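Local coordinates for StiE protein (Stigmatella aurantiaca, PDB 6ECX) that probably transfers a methyl group from S-adenosylmethionine to an oxygen of a polyketide intermediate, as the O-methyltransferase domain of a modular polyketide synthase, at residues E67-A70 with V71-E75; E215-N218 with K219-S223; N244-Y247 with A248-F251. One frame throughout, in Å; residues are numbered along the deposited sequence.

Interaction 1. Residues E67-A70 with V71-E75; sequences ERLA and VAQRE
Leu69 and Gln73 meet one turn apart on the buried side of helix 64-80. The branch carbon Leu69 CG lies 4.0 Å from Gln73 CD, and Gln73 CG rests 3.3 Å from Leu69 O. Gln73 keeps CG beside its own backbone N (chi1 -72°) and then runs extended, which carries the amide obliquely across the leucine side chain. Its polar end has its main partner outside, where NE2 is hydrogen-bonded to Thr39 O. Leu69 also packs on Trp52, Thr55 and Val56 of helix 52-57.

Arg68 bends at chi2 (62°) and brings NH1 to 3.9 Å from Val71 CG1 and 4.1 Å from Ala72 CB. Its guanidinium makes a cation-pi contact with Phe43.

The outer side is looser. Arg74 is exposed and folds its guanidinium back over Ala70. Ala70 O lies 3.8 Å from Arg74 CZ, over the centre of one guanidinium face, a contact rather than a hydrogen bond. The same oxygen accepts the backbone bond from Arg74 N at 3.0 Å. Glu67 turns away to a salt bridge with Arg62.

These are i to i+3 and i+4 contacts of an amphipathic alpha-helix, here lying near the S-adenosylmethionine site to which Arg77 of the same helix belongs.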
ATOM      1  N   GLU A  67      -7.161  15.193  11.649  1.00 97.31           N
ATOM      2  CA  GLU A  67      -6.590  15.868  10.491  1.00 98.13           C
ATOM      3  C   GLU A  67      -5.085  15.639  10.397  1.00 82.70           C
ATOM      4  O   GLU A  67      -4.534  15.626   9.290  1.00 75.94           O
ATOM      5  CB  GLU A  67      -6.929  17.360  10.542  1.00107.00           C
ATOM      6  CG  GLU A  67      -8.431  17.638  10.426  1.00122.47           C
ATOM      7  CD  GLU A  67      -8.822  19.052  10.836  1.00138.16           C
ATOM      8  OE1 GLU A  67      -7.925  19.830  11.227  1.00141.05           O
ATOM      9  OE2 GLU A  67     -10.028  19.384  10.773  1.00145.44           O
ATOM     10  N   ARG A  68      -4.407  15.434  11.533  1.00 77.16           N
ATOM     11  CA  ARG A  68      -2.980  15.115  11.495  1.00 75.05           C
ATOM     12  C   ARG A  68      -2.739  13.762  10.837  1.00 70.40           C
ATOM     13  O   ARG A  68      -1.805  13.608  10.043  1.00 65.90           O
ATOM     14  CB  ARG A  68      -2.391  15.137  12.904  1.00 77.24           C
ATOM     15  CG  ARG A  68      -0.886  14.950  12.969  1.00 87.24           C
ATOM     16  CD  ARG A  68      -0.143  16.069  12.246  1.00 94.26           C
ATOM     17  NE  ARG A  68       1.306  15.899  12.341  1.00 94.98           N
ATOM     18  CZ  ARG A  68       2.048  15.315  11.408  1.00 96.34           C
ATOM     19  NH1 ARG A  68       1.472  14.852  10.304  1.00 96.03           N
ATOM     20  NH2 ARG A  68       3.361  15.195  11.572  1.00 97.58           N
ATOM     21  N   LEU A  69      -3.581  12.775  11.147  1.00 69.67           N
ATOM     22  CA  LEU A  69      -3.466  11.482  10.483  1.00 66.03           C
ATOM     23  C   LEU A  69      -3.745  11.605   8.985  1.00 67.10           C
ATOM     24  O   LEU A  69      -3.054  10.987   8.163  1.00 60.51           O
ATOM     25  CB  LEU A  69      -4.408  10.479  11.142  1.00 67.49           C
ATOM     26  CG  LEU A  69      -4.427   9.088  10.519  1.00 66.84           C
ATOM     27  CD1 LEU A  69      -3.030   8.486  10.490  1.00 58.90           C
ATOM     28  CD2 LEU A  69      -5.392   8.203  11.299  1.00 64.60           C
ATOM     29  N   ALA A  70      -4.741  12.412   8.606  1.00 69.73           N
ATOM     30  CA  ALA A  70      -5.021  12.606   7.184  1.00 71.37           C
ATOM     31  C   ALA A  70      -3.830  13.234   6.472  1.00 72.05           C
ATOM     32  O   ALA A  70      -3.473  12.821   5.361  1.00 69.59           O
ATOM     33  CB  ALA A  70      -6.272  13.464   6.999  1.00 68.39           C
ATOM     34  N   VAL A  71      -3.194  14.223   7.107  1.00 67.41           N
ATOM     35  CA  VAL A  71      -1.993  14.834   6.545  1.00 62.54           C
ATOM     36  C   VAL A  71      -0.925  13.777   6.299  1.00 57.15           C
ATOM     37  O   VAL A  71      -0.317  13.716   5.221  1.00 56.61           O
ATOM     38  CB  VAL A  71      -1.480  15.947   7.479  1.00 67.18           C
ATOM     39  CG1 VAL A  71      -0.072  16.375   7.090  1.00 57.78           C
ATOM     40  CG2 VAL A  71      -2.429  17.129   7.458  1.00 72.26           C
ATOM     41  N   ALA A  72      -0.678  12.926   7.298  1.00 55.31           N
ATOM     42  CA  ALA A  72       0.388  11.938   7.177  1.00 52.98           C
ATOM     43  C   ALA A  72       0.056  10.870   6.146  1.00 56.71           C
ATOM     44  O   ALA A  72       0.966  10.234   5.599  1.00 51.11           O
ATOM     45  CB  ALA A  72       0.666  11.286   8.533  1.00 46.16           C
ATOM     46  N   GLN A  73      -1.231  10.632   5.896  1.00 58.51           N
ATOM     47  CA  GLN A  73      -1.616   9.672   4.874  1.00 53.87           C
ATOM     48  C   GLN A  73      -1.419  10.254   3.483  1.00 57.38           C
ATOM     49  O   GLN A  73      -0.987   9.543   2.567  1.00 49.23           O
ATOM     50  CB  GLN A  73      -3.069   9.236   5.072  1.00 62.63           C
ATOM     51  CG  GLN A  73      -3.285   8.325   6.290  1.00 71.33           C
ATOM     52  CD  GLN A  73      -4.756   8.114   6.607  1.00 79.12           C
ATOM     53  OE1 GLN A  73      -5.540   9.061   6.605  1.00 86.00           O
ATOM     54  NE2 GLN A  73      -5.139   6.868   6.866  1.00 80.08           N
ATOM     55  N   ARG A  74      -1.747  11.540   3.308  1.00 46.15           N
ATOM     56  CA  ARG A  74      -1.444  12.217   2.054  1.00 54.51           C
ATOM     57  C   ARG A  74       0.062  12.255   1.800  1.00 54.99           C
ATOM     58  O   ARG A  74       0.512  12.117   0.653  1.00 52.71           O
ATOM     59  CB  ARG A  74      -2.032  13.627   2.065  1.00 53.71           C
ATOM     60  CG  ARG A  74      -3.540  13.641   1.900  1.00 67.05           C
ATOM     61  CD  ARG A  74      -4.064  15.041   1.622  1.00 78.91           C
ATOM     62  NE  ARG A  74      -4.104  15.862   2.827  1.00 87.06           N
ATOM     63  CZ  ARG A  74      -5.094  15.832   3.714  1.00 87.46           C
ATOM     64  NH1 ARG A  74      -6.126  15.017   3.534  1.00 88.72           N
ATOM     65  NH2 ARG A  74      -5.051  16.611   4.782  1.00 81.66           N
ATOM     66  N   GLU A  75       0.854  12.417   2.859  1.00 55.34           N
ATOM     67  CA  GLU A  75       2.306  12.433   2.705  1.00 51.16           C
ATOM     68  C   GLU A  75       2.841  11.072   2.256  1.00 57.70           C
ATOM     69  O   GLU A  75       3.758  10.998   1.429  1.00 46.46           O
ATOM     70  CB  GLU A  75       2.951  12.866   4.020  1.00 49.99           C
ATOM     71  CG  GLU A  75       4.468  12.719   4.067  1.00 48.89           C
ATOM     72  CD  GLU A  75       5.209  13.676   3.144  1.00 54.25           C
ATOM     73  OE1 GLU A  75       4.560  14.530   2.497  1.00 53.48           O
ATOM     74  OE2 GLU A  75       6.455  13.567   3.078  1.00 56.33           O
TER

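Interaction 2. Residues E215-N218 with K219-S223; sequences EQWN and KLFSS
Asn218 and Ser222, one turn apart on helix 214-222, meet through their polar ends. Asn218 CB has Lys219 N beside it, simply as its covalent neighbour in the chain. CG stands anti to the backbone N (chi1 -167°), which turns the amide forward along the helix, with CG 3.8 Å from Ser222 OG. At the tip, OD1 comes to 2.6 Å from Ser222 OG and also accepts a hydrogen bond from Asn305 ND2. The other branch, ND2, donates to Phe302 O. Both partners belong to helix 298-309, so this buried amide joins two helices.

Ser222 OG is hydrogen-bonded to Asn218 O at 2.8 Å, approaching from above the carbonyl plane. Ser222 N donates to the same oxygen, which therefore has two donors. A serine hydroxyl bonding back to the carbonyl four residues earlier is a familiar alpha-helical feature, and Ser223 OG repeats it on Lys219 O.

On the sheet side, Trp217 CE3 touches Leu220 CD1 at 4.0 Å and Phe221 CE1 at 4.2 Å. Trp217 O lies over one face of the Phe221 ring, 3.4 Å above its plane and offset toward the rim. The indole NE1 donates to Phe194 O on strand 187-196.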
ATOM      1  N   GLU A 215      15.180 -11.072  -1.855  1.00 54.34           N
ATOM      2  CA  GLU A 215      15.368 -12.043  -2.926  1.00 55.07           C
ATOM      3  C   GLU A 215      14.038 -12.566  -3.436  1.00 52.21           C
ATOM      4  O   GLU A 215      13.880 -12.817  -4.634  1.00 52.10           O
ATOM      5  CB  GLU A 215      16.244 -13.196  -2.435  1.00 65.69           C
ATOM      6  CG  GLU A 215      16.394 -14.316  -3.439  1.00 78.38           C
ATOM      7  CD  GLU A 215      17.591 -15.193  -3.140  1.00 92.30           C
ATOM      8  OE1 GLU A 215      18.401 -15.441  -4.064  1.00 91.03           O
ATOM      9  OE2 GLU A 215      17.730 -15.615  -1.973  1.00 97.97           O
ATOM     10  N   GLN A 216      13.060 -12.708  -2.545  1.00 52.56           N
ATOM     11  CA  GLN A 216      11.762 -13.221  -2.959  1.00 51.91           C
ATOM     12  C   GLN A 216      11.003 -12.197  -3.783  1.00 45.11           C
ATOM     13  O   GLN A 216      10.465 -12.535  -4.842  1.00 44.44           O
ATOM     14  CB  GLN A 216      10.965 -13.650  -1.735  1.00 55.71           C
ATOM     15  CG  GLN A 216      11.422 -14.986  -1.205  1.00 62.61           C
ATOM     16  CD  GLN A 216      10.703 -15.350   0.070  1.00 72.11           C
ATOM     17  OE1 GLN A 216      10.556 -14.519   0.963  1.00 66.61           O
ATOM     18  NE2 GLN A 216      10.242 -16.593   0.161  1.00 78.71           N
ATOM     19  N   TRP A 217      10.967 -10.935  -3.334  1.00 42.14           N
ATOM     20  CA  TRP A 217      10.411  -9.871  -4.173  1.00 38.61           C
ATOM     21  C   TRP A 217      11.130  -9.795  -5.516  1.00 44.15           C
ATOM     22  O   TRP A 217      10.494  -9.633  -6.562  1.00 39.51           O
ATOM     23  CB  TRP A 217      10.512  -8.507  -3.487  1.00 45.95           C
ATOM     24  CG  TRP A 217       9.524  -8.249  -2.362  1.00 51.42           C
ATOM     25  CD1 TRP A 217       9.824  -8.021  -1.050  1.00 53.50           C
ATOM     26  CD2 TRP A 217       8.095  -8.166  -2.462  1.00 49.79           C
ATOM     27  NE1 TRP A 217       8.673  -7.806  -0.323  1.00 49.68           N
ATOM     28  CE2 TRP A 217       7.598  -7.898  -1.162  1.00 47.47           C
ATOM     29  CE3 TRP A 217       7.186  -8.305  -3.515  1.00 51.72           C
ATOM     30  CZ2 TRP A 217       6.233  -7.764  -0.893  1.00 59.80           C
ATOM     31  CZ3 TRP A 217       5.823  -8.168  -3.245  1.00 59.49           C
ATOM     32  CH2 TRP A 217       5.364  -7.901  -1.943  1.00 59.06           C
ATOM     33  N   ASN A 218      12.465  -9.852  -5.492  1.00 45.10           N
ATOM     34  CA  ASN A 218      13.254  -9.803  -6.720  1.00 41.69           C
ATOM     35  C   ASN A 218      12.847 -10.912  -7.691  1.00 40.17           C
ATOM     36  O   ASN A 218      12.679 -10.667  -8.889  1.00 40.51           O
ATOM     37  CB  ASN A 218      14.751  -9.894  -6.379  1.00 39.21           C
ATOM     38  CG  ASN A 218      15.630  -9.527  -7.565  1.00 43.33           C
ATOM     39  OD1 ASN A 218      15.106  -9.287  -8.645  1.00 41.28           O
ATOM     40  ND2 ASN A 218      16.950  -9.473  -7.367  1.00 40.14           N
ATOM     41  N   LYS A 219      12.669 -12.138  -7.195  1.00 40.75           N
ATOM     42  CA  LYS A 219      12.266 -13.222  -8.086  1.00 43.33           C
ATOM     43  C   LYS A 219      10.918 -12.923  -8.735  1.00 46.34           C
ATOM     44  O   LYS A 219      10.735 -13.145  -9.941  1.00 46.65           O
ATOM     45  CB  LYS A 219      12.223 -14.537  -7.299  1.00 50.50           C
ATOM     46  CG  LYS A 219      12.209 -15.789  -8.167  1.00 62.38           C
ATOM     47  CD  LYS A 219      12.469 -17.028  -7.315  1.00 78.81           C
ATOM     48  CE  LYS A 219      12.367 -18.304  -8.134  1.00 96.19           C
ATOM     49  NZ  LYS A 219      13.331 -18.301  -9.271  1.00109.83           N
ATOM     50  N   LEU A 220       9.974 -12.381  -7.957  1.00 43.36           N
ATOM     51  CA  LEU A 220       8.671 -12.022  -8.505  1.00 41.42           C
ATOM     52  C   LEU A 220       8.796 -10.962  -9.585  1.00 45.67           C
ATOM     53  O   LEU A 220       8.145 -11.053 -10.634  1.00 46.80           O
ATOM     54  CB  LEU A 220       7.745 -11.515  -7.399  1.00 44.93           C
ATOM     55  CG  LEU A 220       7.242 -12.579  -6.417  1.00 53.43           C
ATOM     56  CD1 LEU A 220       6.544 -11.899  -5.255  1.00 47.94           C
ATOM     57  CD2 LEU A 220       6.304 -13.525  -7.138  1.00 52.98           C
ATOM     58  N   PHE A 221       9.566  -9.904  -9.315  1.00 40.90           N
ATOM     59  CA  PHE A 221       9.712  -8.846 -10.322  1.00 37.40           C
ATOM     60  C   PHE A 221      10.398  -9.391 -11.567  1.00 36.19           C
ATOM     61  O   PHE A 221       9.907  -9.227 -12.682  1.00 38.21           O
ATOM     62  CB  PHE A 221      10.523  -7.661  -9.775  1.00 32.91           C
ATOM     63  CG  PHE A 221       9.860  -6.901  -8.643  1.00 42.56           C
ATOM     64  CD1 PHE A 221       8.545  -7.158  -8.276  1.00 38.93           C
ATOM     65  CD2 PHE A 221      10.581  -5.944  -7.929  1.00 44.88           C
ATOM     66  CE1 PHE A 221       7.951  -6.455  -7.219  1.00 45.68           C
ATOM     67  CE2 PHE A 221      10.006  -5.243  -6.877  1.00 45.20           C
ATOM     68  CZ  PHE A 221       8.688  -5.497  -6.513  1.00 41.22           C
ATOM     69  N   SER A 222      11.535 -10.065 -11.385  1.00 43.09           N
ATOM     70  CA  SER A 222      12.409 -10.396 -12.517  1.00 44.81           C
ATOM     71  C   SER A 222      11.828 -11.477 -13.412  1.00 43.99           C
ATOM     72  O   SER A 222      12.148 -11.514 -14.605  1.00 45.89           O
ATOM     73  CB  SER A 222      13.776 -10.867 -12.016  1.00 44.46           C
ATOM     74  OG  SER A 222      14.297  -9.972 -11.053  1.00 54.77           O
ATOM     75  N   SER A 223      11.051 -12.405 -12.841  1.00 42.85           N
ATOM     76  CA  SER A 223      10.332 -13.433 -13.593  1.00 43.69           C
ATOM     77  C   SER A 223       9.145 -12.870 -14.356  1.00 45.01           C
ATOM     78  O   SER A 223       8.545 -13.589 -15.166  1.00 47.46           O
ATOM     79  CB  SER A 223       9.814 -14.533 -12.654  1.00 41.04           C
ATOM     80  OG  SER A 223      10.871 -14.995 -11.840  1.00 54.37           O
TER

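Interaction 3. Residues N244-Y247 with A248-F251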
ATOM      1  N   ASN A 244       3.128   5.449  20.873  1.00 72.60           N
ATOM      2  CA  ASN A 244       2.124   5.666  21.915  1.00 75.30           C
ATOM      3  C   ASN A 244       2.714   5.160  23.224  1.00 79.08           C
ATOM      4  O   ASN A 244       2.651   3.956  23.517  1.00 80.45           O
ATOM      5  CB  ASN A 244       0.811   4.954  21.593  1.00 74.82           C
ATOM      6  CG  ASN A 244      -0.353   5.403  22.486  1.00 84.39           C
ATOM      7  OD1 ASN A 244      -0.195   5.633  23.690  1.00 85.82           O
ATOM      8  ND2 ASN A 244      -1.533   5.519  21.886  1.00 76.20           N
ATOM      9  N   PRO A 245       3.314   6.042  24.035  1.00 88.96           N
ATOM     10  CA  PRO A 245       3.895   5.595  25.313  1.00 85.13           C
ATOM     11  C   PRO A 245       2.868   5.098  26.322  1.00 97.63           C
ATOM     12  O   PRO A 245       3.265   4.453  27.300  1.00 99.44           O
ATOM     13  CB  PRO A 245       4.613   6.848  25.841  1.00 86.51           C
ATOM     14  CG  PRO A 245       4.705   7.779  24.693  1.00 87.07           C
ATOM     15  CD  PRO A 245       3.549   7.474  23.793  1.00 87.91           C
ATOM     16  N   ASP A 246       1.576   5.378  26.127  1.00 92.98           N
ATOM     17  CA  ASP A 246       0.519   4.936  27.032  1.00 92.94           C
ATOM     18  C   ASP A 246      -0.448   3.990  26.325  1.00 91.63           C
ATOM     19  O   ASP A 246      -1.620   3.895  26.702  1.00 91.53           O
ATOM     20  CB  ASP A 246      -0.231   6.133  27.617  1.00 91.96           C
ATOM     21  CG  ASP A 246      -0.876   5.824  28.962  1.00 96.50           C
ATOM     22  OD1 ASP A 246      -0.137   5.549  29.931  1.00104.63           O
ATOM     23  OD2 ASP A 246      -2.120   5.872  29.050  1.00 97.23           O
ATOM     24  N   TYR A 247       0.048   3.278  25.303  1.00 86.39           N
ATOM     25  CA  TYR A 247      -0.810   2.449  24.458  1.00 93.43           C
ATOM     26  C   TYR A 247      -1.568   1.402  25.260  1.00 88.31           C
ATOM     27  O   TYR A 247      -2.697   1.052  24.903  1.00100.41           O
ATOM     28  CB  TYR A 247       0.017   1.759  23.370  1.00 92.20           C
ATOM     29  CG  TYR A 247      -0.777   0.779  22.527  1.00 95.87           C
ATOM     30  CD1 TYR A 247      -1.426   1.196  21.367  1.00 91.10           C
ATOM     31  CD2 TYR A 247      -0.886  -0.563  22.895  1.00 99.64           C
ATOM     32  CE1 TYR A 247      -2.160   0.304  20.597  1.00 97.97           C
ATOM     33  CE2 TYR A 247      -1.618  -1.458  22.135  1.00101.84           C
ATOM     34  CZ  TYR A 247      -2.250  -1.023  20.987  1.00103.48           C
ATOM     35  OH  TYR A 247      -2.976  -1.914  20.228  1.00107.35           O
ATOM     36  N   ALA A 248      -0.955   0.866  26.314  1.00 91.80           N
ATOM     37  CA  ALA A 248      -1.602  -0.176  27.100  1.00 97.32           C
ATOM     38  C   ALA A 248      -2.885   0.340  27.745  1.00108.78           C
ATOM     39  O   ALA A 248      -3.975  -0.191  27.503  1.00111.87           O
ATOM     40  CB  ALA A 248      -0.633  -0.709  28.160  1.00102.61           C
ATOM     41  N   ALA A 249      -2.776   1.386  28.568  1.00113.78           N
ATOM     42  CA  ALA A 249      -3.965   1.942  29.206  1.00101.66           C
ATOM     43  C   ALA A 249      -4.880   2.649  28.211  1.00107.34           C
ATOM     44  O   ALA A 249      -6.069   2.807  28.496  1.00114.01           O
ATOM     45  CB  ALA A 249      -3.569   2.903  30.325  1.00104.22           C
ATOM     46  N   GLN A 250      -4.366   3.078  27.054  1.00 94.12           N
ATOM     47  CA  GLN A 250      -5.264   3.637  26.049  1.00104.05           C
ATOM     48  C   GLN A 250      -6.101   2.546  25.389  1.00105.65           C
ATOM     49  O   GLN A 250      -7.310   2.720  25.194  1.00107.42           O
ATOM     50  CB  GLN A 250      -4.479   4.424  24.993  1.00 87.15           C
ATOM     51  CG  GLN A 250      -3.952   5.753  25.501  1.00 87.56           C
ATOM     52  CD  GLN A 250      -3.675   6.751  24.401  1.00 87.75           C
ATOM     53  OE1 GLN A 250      -3.777   6.437  23.214  1.00 80.80           O
ATOM     54  NE2 GLN A 250      -3.327   7.974  24.794  1.00 84.58           N
ATOM     55  N   PHE A 251      -5.479   1.410  25.063  1.00106.39           N
ATOM     56  CA  PHE A 251      -6.192   0.349  24.363  1.00108.51           C
ATOM     57  C   PHE A 251      -7.254  -0.300  25.243  1.00113.17           C
ATOM     58  O   PHE A 251      -8.309  -0.699  24.739  1.00114.84           O
ATOM     59  CB  PHE A 251      -5.204  -0.702  23.859  1.00113.93           C
ATOM     60  CG  PHE A 251      -5.853  -1.852  23.147  1.00116.28           C
ATOM     61  CD1 PHE A 251      -6.068  -3.059  23.798  1.00123.60           C
ATOM     62  CD2 PHE A 251      -6.258  -1.726  21.830  1.00110.37           C
ATOM     63  CE1 PHE A 251      -6.670  -4.117  23.147  1.00123.96           C
ATOM     64  CE2 PHE A 251      -6.858  -2.780  21.172  1.00111.42           C
ATOM     65  CZ  PHE A 251      -7.064  -3.978  21.832  1.00117.57           C
TER
HETATM   66  O   HOH W   1      -2.830   8.581  27.621  1.00 57.58           O
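The side-chain amides of Asn244 and Gln250 bond to each other where a type I beta turn, Asn244 to Tyr247, runs into the first turn of helix 247-255. Asp246 holds the N-cap position, but its carboxylate makes no capping bond.

Ala248 comes first and continues the helix from Tyr247.

Ala249 follows. Its methyl CB packs 3.5 Å from Asp246 OD2.

Gln250 carries most of the polar contact. Its backbone N donates to Asp246 O. CG stands beside the backbone N and the chain then runs extended, back over the turn toward Asn244. Asn244 ND2 donates to Gln250 OE1 at 2.8 Å, and the N-H points almost straight at the oxygen (174°). The two amide planes stand nearly perpendicular, 86° apart. OE1 lies in the plane of the asparagine amide, whereas ND2 sits well above the glutamine carbonyl plane. The same OE1 is hydrogen-bonded to Ser51 OG. The other end, NE2, donates to a water 2.9 Å away, and that water donates to Asp246 OD2 at 3.1 Å. Both ends of the amide are thus tied, which should fix its rotation.

Phe251 closes the segment. Its N donates to Tyr247 O. Its CB sits over one face of the tyrosine ring, 4.3 Å from the centroid, a CH-pi contact. The two rings run side by side with planes 15° apart, but are slid so far that they barely overlap, and Tyr247 OH lies 3.7 Å from Phe251 CD2.

The contact is at the surface of the protein. Asn244, Tyr247 and Gln250 touch Ile53 of helix 52-57. Tyr247 also rests on Glu272 and Phe251 on Phe268, both of helix 263-280.

Overall arrangement
All three contacts are local, so none closes a long loop. They follow in series along the chain, and none nests in or crosses another. Interaction 1 comes first, on helix 64-80, ahead of the first strand of the Rossmann-like sheet and beside the cofactor site. After strand 187-196 comes interaction 2, on helix 214-222, which packs against that strand and helices 172-181 and 298-309. Interaction 3 opens helix 247-255 after a short loop. Interactions 1 and 2 lie on opposite sides of the chain's centre, their centres about 32 Å apart. Helix 52-57 links interactions 1 and 3, since both pack on it without touching each other.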